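Side-chain contacts in adherence and virulence protein A (Streptococcus pneumoniae, PDB 6PON), which binds fibronectin and is linked, as an adherence and virulence factor, to pneumococcal adherence and virulence: residues Phe7-Val12 / Asn172-Lys177; Leu49-Ala52 / Gly57-Gln60; Leu131-Lys134 / Ile139-Val142; Val146-Ser149 / Arg154-Leu157. All coordinates share one frame; numbering follows the deposited sequence.

Interaction 1 (Phe7-Val12 / Asn172-Lys177); sequences FLHHIV and NPFTIK
His9 and Phe174 lay their rings face to face: the planes stand at 6° and the centroids are 3.6 Å apart. Over one face of the imidazole sits CE1 of Phe174, near the ring centre; over the facing side of the phenyl ring sits His9 ND1, likewise near the centre. The closest pair is His9 CG to Phe174 CZ at 3.4 Å, and all five imidazole atoms lie close over phenyl carbons, so the overlap is nearly complete. At the edge of the phenyl ring, in its plane, lies Asn172 OD1. Asn172 OD1 also accepts from Phe174 N over 3.0 Å, closing an Asx turn whose last residue, Phe174, carries the ring. The two side chains reach each other from opposite directions. His9 holds CG anti to its own backbone nitrogen (chi1 173°), which carries the imidazole off the helix; Phe174 places CG anti to its carbonyl carbon (chi1 -73°), which sends the phenyl ring out toward the helix to meet it. Asn96 touches both residues of the stack, and Phe226 of the second subunit meets the phenyl ring edge-to-face, so the pair borders the dimer contact. This is a face-to-face aromatic stack between helix 5-19 and the Asx-turn loop leading into helix 178-187, joining the N-terminal, sheet-bearing part of the NFACT region to the helical part that follows.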
loop_
_atom_site.group_PDB
_atom_site.type_symbol
_atom_site.label_atom_id
_atom_site.label_comp_id
_atom_site.label_asym_id
_atom_site.label_seq_id
_atom_site.Cartn_x
_atom_site.Cartn_y
_atom_site.Cartn_z
ATOM N N PHE B 7 -9.136 -20.158 -5.212
ATOM C CA PHE B 7 -9.243 -20.818 -6.511
ATOM C C PHE B 7 -10.687 -21.183 -6.820
ATOM O O PHE B 7 -11.181 -20.964 -7.936
ATOM C CB PHE B 7 -8.373 -22.070 -6.537
ATOM C CG PHE B 7 -8.251 -22.697 -7.900
ATOM C CD1 PHE B 7 -9.134 -23.694 -8.305
ATOM C CD2 PHE B 7 -7.245 -22.302 -8.773
ATOM C CE1 PHE B 7 -9.029 -24.273 -9.559
ATOM C CE2 PHE B 7 -7.128 -22.878 -10.026
ATOM C CZ PHE B 7 -8.031 -23.868 -10.427
ATOM N N LEU B 8 -11.377 -21.754 -5.836
ATOM C CA LEU B 8 -12.739 -22.218 -6.054
ATOM C C LEU B 8 -13.667 -21.059 -6.371
ATOM O O LEU B 8 -14.612 -21.220 -7.151
ATOM C CB LEU B 8 -13.211 -22.984 -4.820
ATOM C CG LEU B 8 -14.605 -23.613 -4.774
ATOM C CD1 LEU B 8 -14.760 -24.551 -5.938
ATOM C CD2 LEU B 8 -14.824 -24.346 -3.433
ATOM N N HIS B 9 -13.399 -19.877 -5.797
ATOM C CA HIS B 9 -14.185 -18.699 -6.153
ATOM C C HIS B 9 -14.138 -18.453 -7.648
ATOM O O HIS B 9 -15.152 -18.091 -8.258
ATOM C CB HIS B 9 -13.686 -17.470 -5.386
ATOM C CG HIS B 9 -14.322 -16.178 -5.815
ATOM N ND1 HIS B 9 -15.256 -15.517 -5.047
ATOM C CD2 HIS B 9 -14.141 -15.419 -6.921
ATOM C CE1 HIS B 9 -15.634 -14.414 -5.668
ATOM N NE2 HIS B 9 -14.970 -14.331 -6.808
ATOM N N HIS B 10 -12.971 -18.665 -8.262
ATOM C CA HIS B 10 -12.853 -18.425 -9.694
ATOM C C HIS B 10 -13.565 -19.503 -10.499
ATOM O O HIS B 10 -14.360 -19.190 -11.393
ATOM C CB HIS B 10 -11.379 -18.309 -10.092
ATOM C CG HIS B 10 -10.766 -16.999 -9.706
ATOM N ND1 HIS B 10 -10.570 -15.971 -10.604
ATOM C CD2 HIS B 10 -10.344 -16.535 -8.507
ATOM C CE1 HIS B 10 -10.032 -14.942 -9.979
ATOM N NE2 HIS B 10 -9.893 -15.255 -8.703
ATOM N N ILE B 11 -13.318 -20.780 -10.190
ATOM C CA ILE B 11 -13.857 -21.816 -11.068
ATOM C C ILE B 11 -15.370 -21.947 -10.918
ATOM O O ILE B 11 -16.059 -22.343 -11.868
ATOM C CB ILE B 11 -13.155 -23.169 -10.840
ATOM C CG1 ILE B 11 -13.489 -24.115 -12.016
ATOM C CG2 ILE B 11 -13.571 -23.771 -9.500
ATOM C CD1 ILE B 11 -12.527 -25.292 -12.196
ATOM N N VAL B 12 -15.921 -21.605 -9.753
ATOM C CA VAL B 12 -17.354 -21.800 -9.581
ATOM C C VAL B 12 -18.116 -20.805 -10.437
ATOM O O VAL B 12 -19.253 -21.072 -10.851
ATOM C CB VAL B 12 -17.751 -21.711 -8.098
ATOM C CG1 VAL B 12 -17.715 -20.288 -7.630
ATOM C CG2 VAL B 12 -19.142 -22.290 -7.885
ATOM N N ASN B 172 -14.267 -13.583 5.170
ATOM C CA ASN B 172 -14.284 -13.709 3.721
ATOM C C ASN B 172 -13.575 -12.524 3.068
ATOM O O ASN B 172 -14.084 -11.397 3.139
ATOM C CB ASN B 172 -15.729 -13.812 3.247
ATOM C CG ASN B 172 -15.843 -14.130 1.774
ATOM O OD1 ASN B 172 -14.921 -13.871 0.995
ATOM N ND2 ASN B 172 -16.983 -14.697 1.378
ATOM N N PRO B 173 -12.433 -12.729 2.399
ATOM C CA PRO B 173 -11.669 -11.583 1.875
ATOM C C PRO B 173 -12.329 -10.889 0.703
ATOM O O PRO B 173 -11.972 -9.746 0.411
ATOM C CB PRO B 173 -10.326 -12.209 1.461
ATOM C CG PRO B 173 -10.666 -13.619 1.157
ATOM C CD PRO B 173 -11.786 -14.013 2.087
ATOM N N PHE B 174 -13.255 -11.543 0.008
ATOM C CA PHE B 174 -13.907 -10.908 -1.132
ATOM C C PHE B 174 -14.911 -9.851 -0.690
ATOM O O PHE B 174 -15.145 -8.888 -1.418
ATOM C CB PHE B 174 -14.614 -11.964 -2.003
ATOM C CG PHE B 174 -13.679 -12.824 -2.801
ATOM C CD1 PHE B 174 -13.187 -12.390 -4.013
ATOM C CD2 PHE B 174 -13.291 -14.061 -2.339
ATOM C CE1 PHE B 174 -12.314 -13.170 -4.752
ATOM C CE2 PHE B 174 -12.425 -14.843 -3.069
ATOM C CZ PHE B 174 -11.934 -14.391 -4.280
ATOM N N THR B 175 -15.515 -10.015 0.486
ATOM C CA THR B 175 -16.673 -9.220 0.889
ATOM C C THR B 175 -16.437 -8.381 2.129
ATOM O O THR B 175 -17.355 -7.672 2.549
ATOM C CB THR B 175 -17.886 -10.120 1.154
ATOM O OG1 THR B 175 -17.552 -11.054 2.195
ATOM C CG2 THR B 175 -18.269 -10.886 -0.097
ATOM N N ILE B 176 -15.255 -8.453 2.745
ATOM C CA ILE B 176 -15.021 -7.688 3.964
ATOM C C ILE B 176 -15.109 -6.204 3.658
ATOM O O ILE B 176 -14.720 -5.744 2.574
ATOM C CB ILE B 176 -13.656 -8.042 4.566
ATOM C CG1 ILE B 176 -13.475 -7.308 5.900
ATOM C CG2 ILE B 176 -12.537 -7.716 3.551
ATOM C CD1 ILE B 176 -12.057 -7.385 6.466
ATOM N N LYS B 177 -15.639 -5.450 4.614
ATOM C CA LYS B 177 -15.901 -4.033 4.437
ATOM C C LYS B 177 -14.623 -3.213 4.594
ATOM O O LYS B 177 -13.651 -3.627 5.236
ATOM C CB LYS B 177 -16.956 -3.564 5.435
ATOM C CG LYS B 177 -18.277 -4.299 5.284
ATOM C CD LYS B 177 -19.370 -3.690 6.164
ATOM C CE LYS B 177 -20.280 -2.733 5.398
ATOM N NZ LYS B 177 -19.800 -1.323 5.385
#

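Interaction 2 (Leu49-Ala52 / Gly57-Gln60); sequences LLSA and GRIQ
The beta hairpin of strands 44-51 and 58-61 lies at one edge of a four-stranded antiparallel sheet, and residues 49-52 and 57-60 lie next to its turn. The short strand segments run 4.8 Å apart at an angle of 179°. Leu49 and Gln60 form a hydrogen-bonded pair: Leu49 N donates almost straight to Gln60 O over 2.7 Å, while Gln60 N returns a more bent bond to Leu49 O at 3.0 Å. Leu50 and Ile59 make the non-hydrogen-bonded pair that follows, their side chains side by side and pointing the same way, with Leu50 CG 3.9 Å from Ile59 CD1. Ile59 packs further on Leu8 and Leu15 of helix 5-19, and Leu50 on Ile129 of strand 128-133. Nearer the turn, Ser51 N bonds to Arg58 O at 2.8 Å, whereas the bond from Arg58 N back to Ser51 O is weak. Ser51 OG is hydrogen-bonded to Glu34. The face carrying Leu49 and Gln60 also bears Arg58, whose CG stands between backbone N and carbonyl carbon (chi1 60°) before the chain extends to NE. Its guanidinium makes a cation-pi contact with Tyr263 of the second subunit. Arg58 NE donates within the guanidinium plane to Gln60 OE1 at 2.8 Å and NH1 bonds to Phe56 O, two bonds that together hold the group's rotation. Leu49 CD2 lies over one guanidinium face, 3.4 Å from Arg58 NH2.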
loop_
_atom_site.group_PDB
_atom_site.type_symbol
_atom_site.label_atom_id
_atom_site.label_comp_id
_atom_site.label_asym_id
_atom_site.label_seq_id
_atom_site.Cartn_x
_atom_site.Cartn_y
_atom_site.Cartn_z
ATOM N N LEU B 49 -16.504 -33.182 -13.043
ATOM C CA LEU B 49 -15.844 -34.080 -12.110
ATOM C C LEU B 49 -15.928 -33.503 -10.703
ATOM O O LEU B 49 -15.596 -32.335 -10.480
ATOM C CB LEU B 49 -14.382 -34.314 -12.501
ATOM C CG LEU B 49 -13.456 -34.944 -11.443
ATOM C CD1 LEU B 49 -13.932 -36.336 -11.057
ATOM C CD2 LEU B 49 -11.980 -34.988 -11.906
ATOM N N LEU B 50 -16.368 -34.323 -9.760
ATOM C CA LEU B 50 -16.257 -34.015 -8.343
ATOM C C LEU B 50 -15.443 -35.116 -7.685
ATOM O O LEU B 50 -15.739 -36.303 -7.844
ATOM C CB LEU B 50 -17.627 -33.905 -7.680
ATOM C CG LEU B 50 -18.637 -32.909 -8.237
ATOM C CD1 LEU B 50 -19.324 -33.472 -9.476
ATOM C CD2 LEU B 50 -19.646 -32.589 -7.143
ATOM N N SER B 51 -14.414 -34.731 -6.957
ATOM C CA SER B 51 -13.500 -35.712 -6.409
ATOM C C SER B 51 -13.382 -35.486 -4.912
ATOM O O SER B 51 -13.067 -34.378 -4.466
ATOM C CB SER B 51 -12.135 -35.627 -7.105
ATOM O OG SER B 51 -11.203 -36.467 -6.468
ATOM N N ALA B 52 -13.657 -36.535 -4.141
ATOM C CA ALA B 52 -13.445 -36.530 -2.706
ATOM C C ALA B 52 -12.121 -37.177 -2.334
ATOM O O ALA B 52 -11.890 -37.474 -1.158
ATOM C CB ALA B 52 -14.612 -37.232 -2.006
ATOM N N GLY B 57 -8.827 -33.977 -4.319
ATOM C CA GLY B 57 -10.200 -33.524 -4.272
ATOM C C GLY B 57 -10.359 -32.182 -4.932
ATOM O O GLY B 57 -9.569 -31.268 -4.682
ATOM N N ARG B 58 -11.351 -32.068 -5.803
ATOM C CA ARG B 58 -11.572 -30.855 -6.575
ATOM C C ARG B 58 -12.915 -31.013 -7.268
ATOM O O ARG B 58 -13.482 -32.107 -7.318
ATOM C CB ARG B 58 -10.458 -30.618 -7.597
ATOM C CG ARG B 58 -10.331 -31.767 -8.610
ATOM C CD ARG B 58 -9.023 -31.709 -9.383
ATOM N NE ARG B 58 -8.978 -32.654 -10.501
ATOM C CZ ARG B 58 -8.626 -33.930 -10.388
ATOM N NH1 ARG B 58 -8.284 -34.426 -9.209
ATOM N NH2 ARG B 58 -8.601 -34.712 -11.456
ATOM N N ILE B 59 -13.426 -29.903 -7.785
ATOM C CA ILE B 59 -14.552 -29.909 -8.702
ATOM C C ILE B 59 -14.115 -29.155 -9.949
ATOM O O ILE B 59 -13.430 -28.130 -9.859
ATOM C CB ILE B 59 -15.820 -29.292 -8.072
ATOM C CG1 ILE B 59 -16.939 -29.192 -9.115
ATOM C CG2 ILE B 59 -15.501 -27.938 -7.467
ATOM C CD1 ILE B 59 -18.330 -29.040 -8.524
ATOM N N GLN B 60 -14.534 -29.641 -11.112
ATOM C CA GLN B 60 -13.824 -29.272 -12.322
ATOM C C GLN B 60 -14.622 -29.742 -13.527
ATOM O O GLN B 60 -15.143 -30.858 -13.515
ATOM C CB GLN B 60 -12.436 -29.942 -12.288
ATOM C CG GLN B 60 -11.616 -29.732 -13.474
ATOM C CD GLN B 60 -10.637 -30.860 -13.734
ATOM O OE1 GLN B 60 -10.126 -31.491 -12.810
ATOM N NE2 GLN B 60 -10.346 -31.095 -15.007
#

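Interaction 3 (Leu131-Lys134 / Ile139-Val142); sequences LVDK and ILEV
Backbone bonds join Leu131 to two residues of segment 139-142, in the beta hairpin of strands 128-133 and 139-142 at the edge of the five-stranded antiparallel sheet. Leu131 N donates to Glu141 O over 2.9 Å with an N-H...O angle of 175°, and Leu131 O accepts from Leu140 N at 2.7 Å; a second, weak bond reaches the same oxygen from Glu141 N. With Leu140 and Glu141 both facing Leu131, this is a classic beta bulge, and the register slips by one residue before Val132 pairs with Ile139 as a non-hydrogen-bonded pair.

Apolar contacts fill in around the bulge. Leu140 is turned with CG anti to its carbonyl carbon (chi1 -63°), which lays CD1 across the neighbouring strand: it meets Leu131 CD2 at 3.9 Å, the two side chains crossing at a slant, and rests 3.8 Å from Asp133 CB. Tyr82 of helix 74-83 touches Leu131 and Leu140 alike. Val132 CG2 approaches Ile139 CG1 at 4.1 Å.

Polar side chains are tied locally. Glu141 OE2 uses its anti lone pair to accept from Val142 N over 2.6 Å and also bonds to His145, while Asp133 OD1 is held by Ser135 OG and Ser136 N.

One carbonyl oxygen thus serves two N-H groups, one by a short but bent bond and one weakly, so the extra bulge residue is accommodated without abandoning the pairing. The buried Glu141 carboxylate has two partners for OE2, and if His145 is protonated the negative charge would probably be stabilised.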
loop_
_atom_site.group_PDB
_atom_site.type_symbol
_atom_site.label_atom_id
_atom_site.label_comp_id
_atom_site.label_asym_id
_atom_site.label_seq_id
_atom_site.Cartn_x
_atom_site.Cartn_y
_atom_site.Cartn_z
ATOM N N LEU B 131 -25.482 -35.947 -1.326
ATOM C CA LEU B 131 -26.746 -35.524 -1.909
ATOM C C LEU B 131 -27.741 -35.353 -0.767
ATOM O O LEU B 131 -27.905 -36.249 0.063
ATOM C CB LEU B 131 -27.260 -36.547 -2.929
ATOM C CG LEU B 131 -28.516 -36.100 -3.690
ATOM C CD1 LEU B 131 -28.220 -34.973 -4.715
ATOM C CD2 LEU B 131 -29.212 -37.276 -4.339
ATOM N N VAL B 132 -28.366 -34.192 -0.692
ATOM C CA VAL B 132 -29.201 -33.854 0.447
ATOM C C VAL B 132 -30.560 -33.451 -0.081
ATOM O O VAL B 132 -30.645 -32.654 -1.022
ATOM C CB VAL B 132 -28.584 -32.722 1.287
ATOM C CG1 VAL B 132 -29.534 -32.303 2.387
ATOM C CG2 VAL B 132 -27.271 -33.174 1.857
ATOM N N ASP B 133 -31.622 -34.005 0.507
ATOM C CA ASP B 133 -32.951 -33.605 0.075
ATOM C C ASP B 133 -33.263 -32.209 0.574
ATOM O O ASP B 133 -33.063 -31.907 1.747
ATOM C CB ASP B 133 -34.026 -34.554 0.565
ATOM C CG ASP B 133 -35.388 -34.091 0.136
ATOM O OD1 ASP B 133 -35.994 -33.284 0.858
ATOM O OD2 ASP B 133 -35.820 -34.484 -0.962
ATOM N N LYS B 134 -33.816 -31.385 -0.313
ATOM C CA LYS B 134 -33.895 -29.950 -0.067
ATOM C C LYS B 134 -34.933 -29.598 1.000
ATOM O O LYS B 134 -34.732 -28.644 1.767
ATOM C CB LYS B 134 -34.197 -29.232 -1.382
ATOM C CG LYS B 134 -34.373 -27.738 -1.274
ATOM C CD LYS B 134 -33.051 -27.022 -1.363
ATOM C CE LYS B 134 -33.241 -25.516 -1.427
ATOM N NZ LYS B 134 -31.932 -24.835 -1.329
ATOM N N ILE B 139 -29.583 -36.356 4.457
ATOM C CA ILE B 139 -28.687 -36.922 3.455
ATOM C C ILE B 139 -29.396 -38.062 2.738
ATOM O O ILE B 139 -29.777 -39.065 3.358
ATOM C CB ILE B 139 -27.380 -37.403 4.093
ATOM C CG1 ILE B 139 -26.537 -36.196 4.509
ATOM C CG2 ILE B 139 -26.604 -38.314 3.117
ATOM C CD1 ILE B 139 -26.125 -36.236 5.954
ATOM N N LEU B 140 -29.584 -37.915 1.426
ATOM C CA LEU B 140 -30.101 -39.028 0.644
ATOM C C LEU B 140 -29.032 -40.097 0.439
ATOM O O LEU B 140 -29.337 -41.298 0.446
ATOM C CB LEU B 140 -30.643 -38.515 -0.688
ATOM C CG LEU B 140 -31.838 -37.559 -0.532
ATOM C CD1 LEU B 140 -32.063 -36.721 -1.811
ATOM C CD2 LEU B 140 -33.138 -38.344 -0.096
ATOM N N GLU B 141 -27.777 -39.688 0.283
ATOM C CA GLU B 141 -26.661 -40.608 0.063
ATOM C C GLU B 141 -25.366 -39.794 0.091
ATOM O O GLU B 141 -25.381 -38.566 -0.032
ATOM C CB GLU B 141 -26.848 -41.381 -1.257
ATOM C CG GLU B 141 -25.932 -42.560 -1.549
ATOM C CD GLU B 141 -25.572 -43.461 -0.364
ATOM O OE1 GLU B 141 -25.992 -44.638 -0.342
ATOM O OE2 GLU B 141 -24.798 -43.026 0.518
ATOM N N VAL B 142 -24.248 -40.480 0.300
ATOM C CA VAL B 142 -23.006 -39.781 0.590
ATOM C C VAL B 142 -21.848 -40.710 0.265
ATOM O O VAL B 142 -21.842 -41.880 0.665
ATOM C CB VAL B 142 -22.955 -39.298 2.052
ATOM C CG1 VAL B 142 -23.355 -40.418 3.005
ATOM C CG2 VAL B 142 -21.564 -38.806 2.398
#

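Interaction 4 (Val146-Ser149 / Arg154-Leu157); sequences VGFS and RTLL
Val146 and Leu156 lie side by side, their side chains pointing the same way from a single antiparallel bridge. Val146 CG2, anti to the carbonyl carbon, meets Leu156 CB at 3.9 Å and Leu156 CD1 at 4.0 Å. Leu156 keeps CG anti to its own carbonyl carbon (chi1 -65°) with an extended second torsion, and its CD2 lies over one face of the Arg154 guanidinium, toward the rim; that arginine forms a salt bridge with Glu121. Leu157 has a similar shape but brings its end nearer segment 146-149, with CG 3.8 Å from Val146 O and CD1 3.9 Å from Gly147 CA. Thr155 turns its methyl CG2 toward Val146 O, while OG1 lies near the plane of the Phe148 ring at its edge, 3.9 Å from Phe148 CB; the ring itself leads away and touches a crystal neighbour. Two backbone bonds hold the pair: Val146 N to Leu156 O and Leu156 N to Val146 O, each 3.0 Å. Largely at the surface, this is an isolated antiparallel bridge of hydrogen-bonded type, closing a loop in the long connection between strand 139-142 and helix 178-187.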
loop_
_atom_site.group_PDB
_atom_site.type_symbol
_atom_site.label_atom_id
_atom_site.label_comp_id
_atom_site.label_asym_id
_atom_site.label_seq_id
_atom_site.Cartn_x
_atom_site.Cartn_y
_atom_site.Cartn_z
ATOM N N VAL B 146 -19.690 -42.214 7.146
ATOM C CA VAL B 146 -18.968 -42.067 8.410
ATOM C C VAL B 146 -19.982 -42.263 9.523
ATOM O O VAL B 146 -20.888 -41.438 9.691
ATOM C CB VAL B 146 -18.263 -40.710 8.554
ATOM C CG1 VAL B 146 -17.147 -40.805 9.613
ATOM C CG2 VAL B 146 -17.708 -40.215 7.217
ATOM N N GLY B 147 -19.849 -43.352 10.269
ATOM C CA GLY B 147 -20.825 -43.688 11.281
ATOM C C GLY B 147 -20.651 -42.875 12.542
ATOM O O GLY B 147 -19.734 -42.064 12.691
ATOM N N PHE B 148 -21.561 -43.109 13.478
ATOM C CA PHE B 148 -21.468 -42.482 14.786
ATOM C C PHE B 148 -20.306 -43.061 15.595
ATOM O O PHE B 148 -20.045 -44.268 15.563
ATOM C CB PHE B 148 -22.777 -42.674 15.543
ATOM C CG PHE B 148 -22.760 -42.115 16.934
ATOM C CD1 PHE B 148 -23.012 -40.770 17.156
ATOM C CD2 PHE B 148 -22.502 -42.933 18.024
ATOM C CE1 PHE B 148 -23.006 -40.252 18.440
ATOM C CE2 PHE B 148 -22.492 -42.417 19.313
ATOM C CZ PHE B 148 -22.741 -41.076 19.521
ATOM N N SER B 149 -19.606 -42.183 16.323
ATOM C CA SER B 149 -18.655 -42.572 17.357
ATOM C C SER B 149 -18.709 -41.545 18.491
ATOM O O SER B 149 -19.399 -40.524 18.402
ATOM C CB SER B 149 -17.230 -42.706 16.797
ATOM O OG SER B 149 -16.736 -41.461 16.332
ATOM N N ARG B 154 -20.362 -35.151 13.291
ATOM C CA ARG B 154 -21.611 -35.360 12.580
ATOM C C ARG B 154 -21.647 -36.787 12.073
ATOM O O ARG B 154 -20.613 -37.432 11.873
ATOM C CB ARG B 154 -21.764 -34.385 11.413
ATOM C CG ARG B 154 -20.547 -34.356 10.512
ATOM C CD ARG B 154 -20.655 -33.301 9.426
ATOM N NE ARG B 154 -19.546 -33.457 8.499
ATOM C CZ ARG B 154 -19.474 -32.908 7.292
ATOM N NH1 ARG B 154 -20.456 -32.144 6.837
ATOM N NH2 ARG B 154 -18.415 -33.141 6.533
ATOM N N THR B 155 -22.846 -37.277 11.851
ATOM C CA THR B 155 -23.011 -38.595 11.276
ATOM C C THR B 155 -23.268 -38.408 9.785
ATOM O O THR B 155 -24.175 -37.664 9.393
ATOM C CB THR B 155 -24.129 -39.356 11.993
ATOM O OG1 THR B 155 -23.765 -39.536 13.372
ATOM C CG2 THR B 155 -24.336 -40.712 11.380
ATOM N N LEU B 156 -22.435 -39.036 8.956
ATOM C CA LEU B 156 -22.563 -38.933 7.503
ATOM C C LEU B 156 -23.131 -40.250 7.001
ATOM O O LEU B 156 -22.411 -41.135 6.544
ATOM C CB LEU B 156 -21.236 -38.590 6.839
ATOM C CG LEU B 156 -20.739 -37.198 7.228
ATOM C CD1 LEU B 156 -19.576 -36.786 6.370
ATOM C CD2 LEU B 156 -21.861 -36.185 7.131
ATOM N N LEU B 157 -24.450 -40.372 7.088
ATOM C CA LEU B 157 -25.112 -41.607 6.698
ATOM C C LEU B 157 -26.446 -41.245 6.073
ATOM O O LEU B 157 -27.044 -40.231 6.452
ATOM C CB LEU B 157 -25.316 -42.547 7.903
ATOM C CG LEU B 157 -24.109 -43.229 8.580
ATOM C CD1 LEU B 157 -24.520 -43.868 9.899
ATOM C CD2 LEU B 157 -23.461 -44.301 7.684
#

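How the interactions relate
From the N terminus, helix 5-19 opens the widest loop, which interaction 1 closes some 160 residues later at the segment before helix 178-187. The other three contacts fall within that span, in series and without crossing. Interaction 2 closes a hairpin at the edge of the four-stranded sheet, interaction 3 another at the edge of the five-stranded sheet, and interaction 4 a short loop after it. Interactions 1 and 2 touch where Leu8 and Ile11 of the helix pack on Ile59 and Gln60, and both reach the second subunit. Interactions 3 and 4 meet through Ile139 and Val142 against the 155-157 backbone. Interactions 2 and 3 stay about 8 Å apart between nearest atoms.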